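Local coordinates for ABC transporter substrate-binding protein (PDB 4I1D) that probably serves as the periplasmic solute-binding component of an ABC transporter, perhaps for polyamines, and holds D-malate in this crystal, at residues Val108-Gln113 and Glu202-Gly207; Asn122-Phe127 and Gln225-Ser230; Arg136-Asn141 and Val182-Gly187. All blocks are in the same frame, centred on the assembly; numbering follows the deposited sequence.

Contact 1: residues Val108-Gln113 and Glu202-Gly207. With MLT (D-malate), chain U; ACT (acetate ion), chain R.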
loop_
_atom_site.group_PDB
_atom_site.type_symbol
_atom_site.label_atom_id
_atom_site.label_comp_id
_atom_site.label_asym_id
_atom_site.label_seq_id
_atom_site.Cartn_x
_atom_site.Cartn_y
_atom_site.Cartn_z
ATOM N N VAL A 108 26.610 -25.914 15.676
ATOM C CA VAL A 108 26.965 -26.343 17.026
ATOM C C VAL A 108 26.536 -25.352 18.109
ATOM O O VAL A 108 26.298 -24.169 17.842
ATOM C CB VAL A 108 28.495 -26.615 17.163
ATOM C CG1 VAL A 108 28.910 -27.825 16.329
ATOM C CG2 VAL A 108 29.302 -25.382 16.762
ATOM N N LEU A 109 26.422 -25.859 19.331
ATOM C CA LEU A 109 26.293 -25.023 20.507
ATOM C C LEU A 109 27.648 -24.358 20.786
ATOM O O LEU A 109 28.614 -25.022 21.180
ATOM C CB LEU A 109 25.851 -25.879 21.702
ATOM C CG LEU A 109 25.699 -25.206 23.074
ATOM C CD1 LEU A 109 24.891 -23.938 22.957
ATOM C CD2 LEU A 109 25.070 -26.150 24.120
ATOM N N ALA A 110 27.718 -23.052 20.549
ATOM C CA ALA A 110 28.902 -22.259 20.862
ATOM C C ALA A 110 28.611 -21.447 22.109
ATOM O O ALA A 110 27.448 -21.141 22.410
ATOM C CB ALA A 110 29.275 -21.326 19.683
ATOM N N TYR A 111 29.664 -21.101 22.840
ATOM C CA TYR A 111 29.496 -20.465 24.131
ATOM C C TYR A 111 30.760 -19.706 24.528
ATOM O O TYR A 111 31.853 -20.053 24.110
ATOM C CB TYR A 111 29.152 -21.517 25.189
ATOM C CG TYR A 111 30.244 -22.546 25.383
ATOM C CD1 TYR A 111 30.225 -23.751 24.688
ATOM C CD2 TYR A 111 31.302 -22.306 26.249
ATOM C CE1 TYR A 111 31.229 -24.699 24.855
ATOM C CE2 TYR A 111 32.319 -23.242 26.421
ATOM C CZ TYR A 111 32.278 -24.432 25.716
ATOM O OH TYR A 111 33.284 -25.359 25.883
ATOM N N SER A 112 30.583 -18.668 25.342
ATOM C CA SER A 112 31.681 -17.867 25.862
ATOM C C SER A 112 32.391 -18.541 27.046
ATOM O O SER A 112 31.750 -18.993 28.005
ATOM C CB SER A 112 31.147 -16.501 26.297
ATOM O OG SER A 112 32.034 -15.863 27.198
ATOM N N GLN A 113 33.715 -18.598 26.982
ATOM C CA GLN A 113 34.499 -19.149 28.086
ATOM C C GLN A 113 34.632 -18.171 29.238
ATOM O O GLN A 113 34.929 -18.580 30.357
ATOM C CB GLN A 113 35.888 -19.589 27.625
ATOM C CG GLN A 113 35.888 -20.836 26.758
ATOM C CD GLN A 113 37.175 -20.969 25.961
ATOM O OE1 GLN A 113 37.956 -20.015 25.857
ATOM N NE2 GLN A 113 37.407 -22.155 25.404
ATOM N N GLU A 202 25.151 -19.581 21.719
ATOM C CA GLU A 202 24.358 -19.540 20.501
ATOM C C GLU A 202 24.583 -20.798 19.684
ATOM O O GLU A 202 25.543 -21.544 19.916
ATOM C CB GLU A 202 24.733 -18.315 19.658
ATOM C CG GLU A 202 26.055 -18.468 18.903
ATOM C CD GLU A 202 26.410 -17.257 18.045
ATOM O OE1 GLU A 202 25.506 -16.452 17.712
ATOM O OE2 GLU A 202 27.606 -17.111 17.709
HETATM N N MSE A 203 23.684 -21.039 18.738
HETATM C CA MSE A 203 23.979 -21.978 17.678
HETATM C C MSE A 203 24.776 -21.207 16.652
HETATM O O MSE A 203 24.514 -20.030 16.419
HETATM C CB MSE A 203 22.725 -22.527 17.015
HETATM C CG MSE A 203 23.078 -23.425 15.839
HETATM SE SE MSE A 203 21.546 -24.142 14.870
HETATM C CE MSE A 203 20.630 -24.951 16.358
ATOM N N ALA A 204 25.748 -21.873 16.046
ATOM C CA ALA A 204 26.600 -21.258 15.038
ATOM C C ALA A 204 27.302 -22.353 14.238
ATOM O O ALA A 204 27.471 -23.478 14.713
ATOM C CB ALA A 204 27.644 -20.336 15.720
ATOM N N TRP A 205 27.712 -22.018 13.024
ATOM C CA TRP A 205 28.495 -22.931 12.217
ATOM C C TRP A 205 29.890 -23.082 12.821
ATOM O O TRP A 205 30.531 -22.093 13.193
ATOM C CB TRP A 205 28.532 -22.432 10.767
ATOM C CG TRP A 205 27.148 -22.484 10.101
ATOM C CD1 TRP A 205 26.303 -23.558 10.066
ATOM C CD2 TRP A 205 26.485 -21.435 9.379
ATOM N NE1 TRP A 205 25.156 -23.243 9.375
ATOM C CE2 TRP A 205 25.241 -21.948 8.943
ATOM C CE3 TRP A 205 26.825 -20.118 9.049
ATOM C CZ2 TRP A 205 24.332 -21.188 8.208
ATOM C CZ3 TRP A 205 25.922 -19.360 8.316
ATOM C CH2 TRP A 205 24.689 -19.897 7.905
ATOM N N ASN A 206 30.363 -24.318 12.932
ATOM C CA ASN A 206 31.590 -24.567 13.676
ATOM C C ASN A 206 32.776 -23.779 13.114
ATOM O O ASN A 206 33.666 -23.374 13.856
ATOM C CB ASN A 206 31.908 -26.056 13.725
ATOM C CG ASN A 206 32.400 -26.581 12.395
ATOM O OD1 ASN A 206 31.610 -26.846 11.495
ATOM N ND2 ASN A 206 33.714 -26.720 12.261
ATOM N N GLY A 207 32.768 -23.546 11.805
ATOM C CA GLY A 207 33.839 -22.807 11.150
ATOM C C GLY A 207 33.939 -21.351 11.571
ATOM O O GLY A 207 35.040 -20.801 11.656
HETATM C C1 MLT U . 25.584 -16.212 5.332
HETATM O O1 MLT U . 25.537 -15.690 4.197
HETATM O O2 MLT U . 24.528 -16.666 5.830
HETATM C C2 MLT U . 26.888 -16.312 6.078
HETATM O O3 MLT U . 27.748 -15.203 5.871
HETATM C C3 MLT U . 27.606 -17.560 5.610
HETATM C C4 MLT U . 28.998 -17.507 6.179
HETATM O O4 MLT U . 29.910 -16.946 5.535
HETATM O O5 MLT U . 29.258 -18.010 7.298
HETATM C C ACT R . 33.913 -12.464 25.070
HETATM O O ACT R . 33.161 -13.354 25.540
HETATM O OXT ACT R . 34.732 -12.836 24.192
HETATM C CH3 ACT R . 33.831 -11.036 25.538
#

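Contact 2: residues Asn122-Phe127 and Gln225-Ser230. With SO4 (sulfate ion), chain K.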
loop_
_atom_site.group_PDB
_atom_site.type_symbol
_atom_site.label_atom_id
_atom_site.label_comp_id
_atom_site.label_asym_id
_atom_site.label_seq_id
_atom_site.Cartn_x
_atom_site.Cartn_y
_atom_site.Cartn_z
ATOM N N ASN A 122 26.156 -27.952 27.260
ATOM C CA ASN A 122 26.745 -29.062 26.525
ATOM C C ASN A 122 25.720 -29.843 25.700
ATOM O O ASN A 122 26.017 -30.917 25.171
ATOM C CB ASN A 122 27.454 -29.999 27.508
ATOM C CG ASN A 122 28.310 -31.031 26.808
ATOM O OD1 ASN A 122 28.112 -32.242 26.960
ATOM N ND2 ASN A 122 29.260 -30.553 26.021
ATOM N N SER A 123 24.515 -29.293 25.595
ATOM C CA SER A 123 23.439 -29.915 24.833
ATOM C C SER A 123 22.361 -28.869 24.591
ATOM O O SER A 123 22.387 -27.793 25.191
ATOM C CB SER A 123 22.847 -31.082 25.612
ATOM O OG SER A 123 22.173 -30.603 26.772
ATOM N N TRP A 124 21.407 -29.169 23.719
ATOM C CA TRP A 124 20.317 -28.229 23.509
ATOM C C TRP A 124 19.425 -28.167 24.759
ATOM O O TRP A 124 18.832 -27.132 25.061
ATOM C CB TRP A 124 19.558 -28.531 22.209
ATOM C CG TRP A 124 20.504 -28.463 21.061
ATOM C CD1 TRP A 124 20.913 -29.494 20.268
ATOM C CD2 TRP A 124 21.245 -27.311 20.641
ATOM N NE1 TRP A 124 21.847 -29.045 19.355
ATOM C CE2 TRP A 124 22.063 -27.707 19.566
ATOM C CE3 TRP A 124 21.272 -25.971 21.052
ATOM C CZ2 TRP A 124 22.901 -26.813 18.896
ATOM C CZ3 TRP A 124 22.115 -25.090 20.397
ATOM C CH2 TRP A 124 22.913 -25.516 19.329
ATOM N N VAL A 125 19.378 -29.260 25.512
ATOM C CA VAL A 125 18.670 -29.259 26.787
ATOM C C VAL A 125 19.232 -28.145 27.681
ATOM O O VAL A 125 18.483 -27.338 28.231
ATOM C CB VAL A 125 18.791 -30.616 27.486
ATOM C CG1 VAL A 125 17.912 -30.660 28.741
ATOM C CG2 VAL A 125 18.419 -31.728 26.522
ATOM N N ASP A 126 20.557 -28.084 27.794
ATOM C CA ASP A 126 21.204 -27.015 28.545
ATOM C C ASP A 126 20.844 -25.664 27.952
ATOM O O ASP A 126 20.498 -24.736 28.674
ATOM C CB ASP A 126 22.719 -27.192 28.543
ATOM C CG ASP A 126 23.163 -28.455 29.275
ATOM O OD1 ASP A 126 22.394 -28.969 30.118
ATOM O OD2 ASP A 126 24.287 -28.934 29.006
ATOM N N PHE A 127 20.916 -25.564 26.628
ATOM C CA PHE A 127 20.604 -24.316 25.936
ATOM C C PHE A 127 19.216 -23.800 26.298
ATOM O O PHE A 127 19.025 -22.599 26.489
ATOM C CB PHE A 127 20.703 -24.499 24.419
ATOM C CG PHE A 127 20.625 -23.208 23.642
ATOM C CD1 PHE A 127 21.778 -22.539 23.266
ATOM C CD2 PHE A 127 19.403 -22.675 23.274
ATOM C CE1 PHE A 127 21.715 -21.351 22.538
ATOM C CE2 PHE A 127 19.335 -21.484 22.545
ATOM C CZ PHE A 127 20.491 -20.829 22.180
ATOM N N GLN A 225 25.557 -33.180 20.249
ATOM C CA GLN A 225 24.243 -32.776 19.744
ATOM C C GLN A 225 24.337 -31.746 18.627
ATOM O O GLN A 225 23.363 -31.048 18.333
ATOM C CB GLN A 225 23.337 -32.257 20.867
ATOM C CG GLN A 225 22.986 -33.311 21.917
ATOM C CD GLN A 225 21.646 -33.047 22.589
ATOM O OE1 GLN A 225 21.255 -31.896 22.795
ATOM N NE2 GLN A 225 20.924 -34.119 22.911
ATOM N N GLY A 226 25.507 -31.648 18.005
ATOM C CA GLY A 226 25.654 -30.791 16.842
ATOM C C GLY A 226 24.818 -31.347 15.709
ATOM O O GLY A 226 24.475 -32.529 15.710
ATOM N N ILE A 227 24.462 -30.497 14.754
ATOM C CA ILE A 227 23.785 -30.955 13.549
ATOM C C ILE A 227 24.796 -31.050 12.392
ATOM O O ILE A 227 25.321 -30.036 11.911
ATOM C CB ILE A 227 22.609 -30.040 13.164
ATOM C CG1 ILE A 227 21.575 -29.981 14.291
ATOM C CG2 ILE A 227 21.960 -30.539 11.888
ATOM C CD1 ILE A 227 21.958 -29.049 15.408
ATOM N N LEU A 228 25.074 -32.280 11.968
ATOM C CA LEU A 228 26.093 -32.540 10.952
ATOM C C LEU A 228 25.498 -32.405 9.553
ATOM O O LEU A 228 24.529 -33.091 9.207
ATOM C CB LEU A 228 26.697 -33.930 11.139
ATOM C CG LEU A 228 27.773 -34.323 10.130
ATOM C CD1 LEU A 228 28.884 -33.257 10.049
ATOM C CD2 LEU A 228 28.335 -35.672 10.506
ATOM N N GLN A 229 26.081 -31.517 8.760
ATOM C CA GLN A 229 25.536 -31.179 7.454
ATOM C C GLN A 229 26.622 -31.215 6.391
ATOM O O GLN A 229 27.794 -31.419 6.709
ATOM C CB GLN A 229 24.910 -29.790 7.512
ATOM C CG GLN A 229 23.776 -29.689 8.527
ATOM C CD GLN A 229 23.545 -28.256 8.984
ATOM O OE1 GLN A 229 23.846 -27.891 10.130
ATOM N NE2 GLN A 229 23.023 -27.436 8.088
ATOM N N SER A 230 26.238 -31.004 5.133
ATOM C CA SER A 230 27.205 -31.030 4.041
ATOM C C SER A 230 26.762 -30.200 2.846
ATOM O O SER A 230 25.565 -30.007 2.612
ATOM C CB SER A 230 27.412 -32.473 3.570
ATOM O OG SER A 230 26.257 -32.935 2.884
HETATM S S SO4 K . 32.516 -32.364 24.526
HETATM O O1 SO4 K . 33.710 -32.867 25.199
HETATM O O2 SO4 K . 32.833 -32.043 23.130
HETATM O O3 SO4 K . 31.459 -33.379 24.590
HETATM O O4 SO4 K . 32.092 -31.147 25.212
#

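Contact 3: residues Arg136-Asn141 and Val182-Gly187. With MLT (D-malate), chain U.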
loop_
_atom_site.group_PDB
_atom_site.type_symbol
_atom_site.label_atom_id
_atom_site.label_comp_id
_atom_site.label_asym_id
_atom_site.label_seq_id
_atom_site.Cartn_x
_atom_site.Cartn_y
_atom_site.Cartn_z
ATOM N N ARG A 136 22.803 -14.350 27.693
ATOM C CA ARG A 136 22.205 -13.937 26.434
ATOM C C ARG A 136 22.414 -15.045 25.411
ATOM O O ARG A 136 23.428 -15.744 25.436
ATOM C CB ARG A 136 22.809 -12.616 25.975
ATOM C CG ARG A 136 22.626 -11.500 26.999
ATOM C CD ARG A 136 23.465 -10.267 26.644
ATOM N NE ARG A 136 23.011 -9.095 27.388
ATOM C CZ ARG A 136 22.367 -8.061 26.852
ATOM N NH1 ARG A 136 22.117 -8.028 25.548
ATOM N NH2 ARG A 136 21.985 -7.046 27.621
ATOM N N ARG A 137 21.425 -15.226 24.546
ATOM C CA ARG A 137 21.381 -16.354 23.629
ATOM C C ARG A 137 21.012 -15.878 22.236
ATOM O O ARG A 137 20.271 -14.903 22.079
ATOM C CB ARG A 137 20.312 -17.362 24.070
ATOM C CG ARG A 137 20.643 -18.187 25.306
ATOM C CD ARG A 137 19.369 -18.764 25.914
ATOM N NE ARG A 137 19.628 -19.947 26.737
ATOM C CZ ARG A 137 20.096 -19.914 27.980
ATOM N NH1 ARG A 137 20.290 -21.051 28.633
ATOM N NH2 ARG A 137 20.375 -18.754 28.575
ATOM N N ALA A 138 21.504 -16.592 21.230
ATOM C CA ALA A 138 21.147 -16.319 19.837
ATOM C C ALA A 138 20.868 -17.639 19.140
ATOM O O ALA A 138 21.463 -18.670 19.472
ATOM C CB ALA A 138 22.264 -15.573 19.123
ATOM N N LEU A 139 19.941 -17.604 18.190
ATOM C CA LEU A 139 19.680 -18.746 17.328
ATOM C C LEU A 139 19.628 -18.172 15.929
ATOM O O LEU A 139 19.544 -16.952 15.767
ATOM C CB LEU A 139 18.346 -19.431 17.681
ATOM C CG LEU A 139 18.253 -20.265 18.965
ATOM C CD1 LEU A 139 16.812 -20.786 19.185
ATOM C CD2 LEU A 139 19.255 -21.421 18.937
ATOM N N ARG A 140 19.682 -19.030 14.919
ATOM C CA ARG A 140 19.620 -18.558 13.539
ATOM C C ARG A 140 18.169 -18.321 13.126
ATOM O O ARG A 140 17.290 -19.116 13.465
ATOM C CB ARG A 140 20.248 -19.578 12.600
ATOM C CG ARG A 140 20.295 -19.084 11.149
ATOM C CD ARG A 140 20.861 -20.135 10.203
ATOM N NE ARG A 140 20.878 -19.630 8.833
ATOM C CZ ARG A 140 20.863 -20.394 7.744
ATOM N NH1 ARG A 140 20.817 -21.717 7.853
ATOM N NH2 ARG A 140 20.883 -19.830 6.541
ATOM N N ASN A 141 17.919 -17.237 12.400
ATOM C CA ASN A 141 16.576 -16.965 11.883
ATOM C C ASN A 141 16.297 -17.845 10.680
ATOM O O ASN A 141 16.241 -17.363 9.547
ATOM C CB ASN A 141 16.405 -15.490 11.492
ATOM C CG ASN A 141 14.945 -15.108 11.260
ATOM O OD1 ASN A 141 14.105 -15.952 10.928
ATOM N ND2 ASN A 141 14.635 -13.827 11.444
ATOM N N VAL A 182 19.016 -12.346 20.135
ATOM C CA VAL A 182 19.100 -12.049 18.712
ATOM C C VAL A 182 18.873 -13.302 17.874
ATOM O O VAL A 182 19.422 -14.357 18.169
ATOM C CB VAL A 182 20.502 -11.514 18.323
ATOM C CG1 VAL A 182 20.596 -11.346 16.815
ATOM C CG2 VAL A 182 20.797 -10.210 19.024
ATOM N N TRP A 183 18.075 -13.171 16.819
ATOM C CA TRP A 183 17.991 -14.192 15.781
ATOM C C TRP A 183 18.897 -13.768 14.634
ATOM O O TRP A 183 18.567 -12.838 13.896
ATOM C CB TRP A 183 16.550 -14.313 15.284
ATOM C CG TRP A 183 15.600 -14.834 16.338
ATOM C CD1 TRP A 183 14.944 -14.104 17.283
ATOM C CD2 TRP A 183 15.207 -16.198 16.540
ATOM N NE1 TRP A 183 14.160 -14.929 18.061
ATOM C CE2 TRP A 183 14.306 -16.219 17.624
ATOM C CE3 TRP A 183 15.536 -17.405 15.912
ATOM C CZ2 TRP A 183 13.727 -17.396 18.090
ATOM C CZ3 TRP A 183 14.956 -18.575 16.378
ATOM C CH2 TRP A 183 14.069 -18.562 17.453
ATOM N N TRP A 184 20.038 -14.429 14.479
ATOM C CA TRP A 184 21.001 -13.976 13.477
ATOM C C TRP A 184 20.683 -14.463 12.072
ATOM O O TRP A 184 19.983 -15.459 11.894
ATOM C CB TRP A 184 22.445 -14.311 13.866
ATOM C CG TRP A 184 22.785 -15.780 14.013
ATOM C CD1 TRP A 184 22.843 -16.487 15.175
ATOM C CD2 TRP A 184 23.162 -16.693 12.971
ATOM N NE1 TRP A 184 23.218 -17.784 14.925
ATOM C CE2 TRP A 184 23.422 -17.939 13.582
ATOM C CE3 TRP A 184 23.308 -16.579 11.584
ATOM C CZ2 TRP A 184 23.809 -19.071 12.853
ATOM C CZ3 TRP A 184 23.696 -17.702 10.860
ATOM C CH2 TRP A 184 23.943 -18.930 11.498
ATOM N N THR A 185 21.209 -13.747 11.080
ATOM C CA THR A 185 20.907 -14.015 9.678
ATOM C C THR A 185 22.159 -14.226 8.834
ATOM O O THR A 185 22.069 -14.741 7.727
ATOM C CB THR A 185 20.145 -12.847 9.047
ATOM O OG1 THR A 185 20.947 -11.666 9.147
ATOM C CG2 THR A 185 18.810 -12.618 9.751
ATOM N N SER A 186 23.320 -13.802 9.331
ATOM C CA SER A 186 24.571 -14.075 8.624
ATOM C C SER A 186 25.618 -14.728 9.518
ATOM O O SER A 186 25.621 -14.543 10.745
ATOM C CB SER A 186 25.149 -12.804 7.979
ATOM O OG SER A 186 25.746 -11.946 8.934
ATOM N N GLY A 187 26.512 -15.485 8.891
ATOM C CA GLY A 187 27.562 -16.180 9.606
ATOM C C GLY A 187 28.475 -15.187 10.301
ATOM O O GLY A 187 28.901 -15.400 11.436
HETATM C C1 MLT U . 25.584 -16.212 5.332
HETATM O O1 MLT U . 25.537 -15.690 4.197
HETATM O O2 MLT U . 24.528 -16.666 5.830
HETATM C C2 MLT U . 26.888 -16.312 6.078
HETATM O O3 MLT U . 27.748 -15.203 5.871
HETATM C C3 MLT U . 27.606 -17.560 5.610
HETATM C C4 MLT U . 28.998 -17.507 6.179
HETATM O O4 MLT U . 29.910 -16.946 5.535
HETATM O O5 MLT U . 29.258 -18.010 7.298
HETATM O O HOH W 1 16.414 -11.837 12.506
#

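Contact 1: residues Val108-Gln113 and Glu202-Gly207
The carbonyl oxygen of V108 is approached twice from the neighbouring strand: it accepts the backbone N-H of A204, with A204 N 3.0 Å from V108 O, and has a CA-H...O contact from M203, whose CA lies 3.2 Å from the same oxygen. V108 also gives its own N-H back, in a nearly straight bond (172°) from V108 N to A204 O of 2.8 Å. Two residues along, A110 and E202 exchange a second pair of bonds, and the one from A110 N to E202 O is the shortest of the four at 2.7 Å. L109 and M203 form the non-hydrogen-bonded pair between them. The strands are antiparallel neighbours in the mixed sheet of a periplasmic-binding-protein fold, but so twisted that the two short segments cross at 115°. V108, A110, E202 and A204 point to one face, where A110 CB meets A204 CB at 4.4 Å and helix 187-196 covers A110 and E202. With chi1 at -67°, V108 sets CG2 between its own N and carbonyl carbon, and this methyl rests 3.3 Å from A204 O, close to the backbone of N206. The N206 amide turns elsewhere, its ND2 bonded to D266. W205, at the N-cap of helix 206-214, carries the strand to the pocket: W205 CZ3 is 3.7 Å from malate C3, and malate O2 lies in the ring plane at the edge.

Contact 2: residues Asn122-Phe127 and Gln225-Ser230
The indole of W124 meets Q225 and I227 mainly along its five-membered-ring side. Q225 O sits at the ring edge, near its plane, and takes the indole N-H, with W124 NE1 2.7 Å from Q225 O. The bond is bent, 146° at the hydrogen, and the donor stands above the carbonyl plane. CD1 of I227 approaches the same corner obliquely, 3.9 Å from W124 NE1, while CG of F127 lies in the ring plane at another edge. The side-chain amide of Q225 is turned only 25° from the indole, and the two side chains slide past each other in opposite directions. Extended beyond CG, the Q225 chain brings OE1 to the start of helix 124-128, where W124 N donates to Q225 OE1 at 2.9 Å, and CB of S123 lies 3.3 Å from Q225 OE1. One glutamine therefore holds one tryptophan twice, by backbone O at the indole and by side-chain OE1 at the main chain. S123 is the N-cap of this short helix, and its OG, placed by a chi1 of 67°, accepts from D126 N at 3.2 Å. The D126 carboxylate reaches back, OD2 taking N122 N through its anti lone pair at 2.7 Å. Q225 itself has positive phi and psi, at the corner where strand 219-235 is broken and bends from one part of the sheet to another; this strand pairs with both 59-63 and 100-112, consistent with a connection between the two lobes of a type II periplasmic binding protein. Helix 146-153 packs on W124 as well, through A149, M152 and A153, and M152 also touches I227.

Contact 3: residues Arg136-Asn141 and Val182-Gly187
With CG anti to the backbone N (chi1 -176°) and the chain extended as far as NE, R140 lays its methylenes over the indole of W184, which turns its own CG in between N and C of its main chain (chi1 62°) and so brings the ring against them. CG of R140 stands 3.7 Å from the centroid of the six-membered ring, 12° off the normal, a clean CH-pi contact. CD of R140 follows at 3.6 Å from W184 CH2, while CB of A138 sits at the ring's edge. On the opposite face of the sheet L139 and W183 lie side by side, L139 CB 3.7 Å from W183 CZ3. The strands run parallel, as in the alpha/beta lobes of binding proteins, with W184 N bonded to L139 O (2.9 Å) and N141 N to W184 O (2.8 Å). A water extends the pairing, accepting from N141 ND2 and donating to W183 O. Were W184 an alanine, the R140 methylenes would probably lose the flat surface they lie on, and M203 O its indole N-H donor. Beyond W184 the chain enters the malate pocket: S186 caps helix 187-196, its OG accepting from Q189 N, and S186 CA is 3.8 Å from malate O2. Since R208 also binds the malate, the positive end of that helix and the guanidinium would together be expected to suit an acidic ligand.

Strand 201-205 joins contacts 1 and 3, pairing with 100-112 on one side and 137-140 on the other; their centres are 11 Å apart. Contact 2 lies 9 Å from contact 1, centre to centre, and its helix packs against L109, with L109 CD1 3.4 Å from F127 CD1. It also reaches contact 3, 15 Å away between centres, where F127 O takes a probable hydrogen bond from R137 NE at 2.7 Å. Contacts 1 and 3 both reach the malate, through W205 and through T185 to G187, and the W184 and W205 rings meet edge to face. Contact 2 stays away from that pocket.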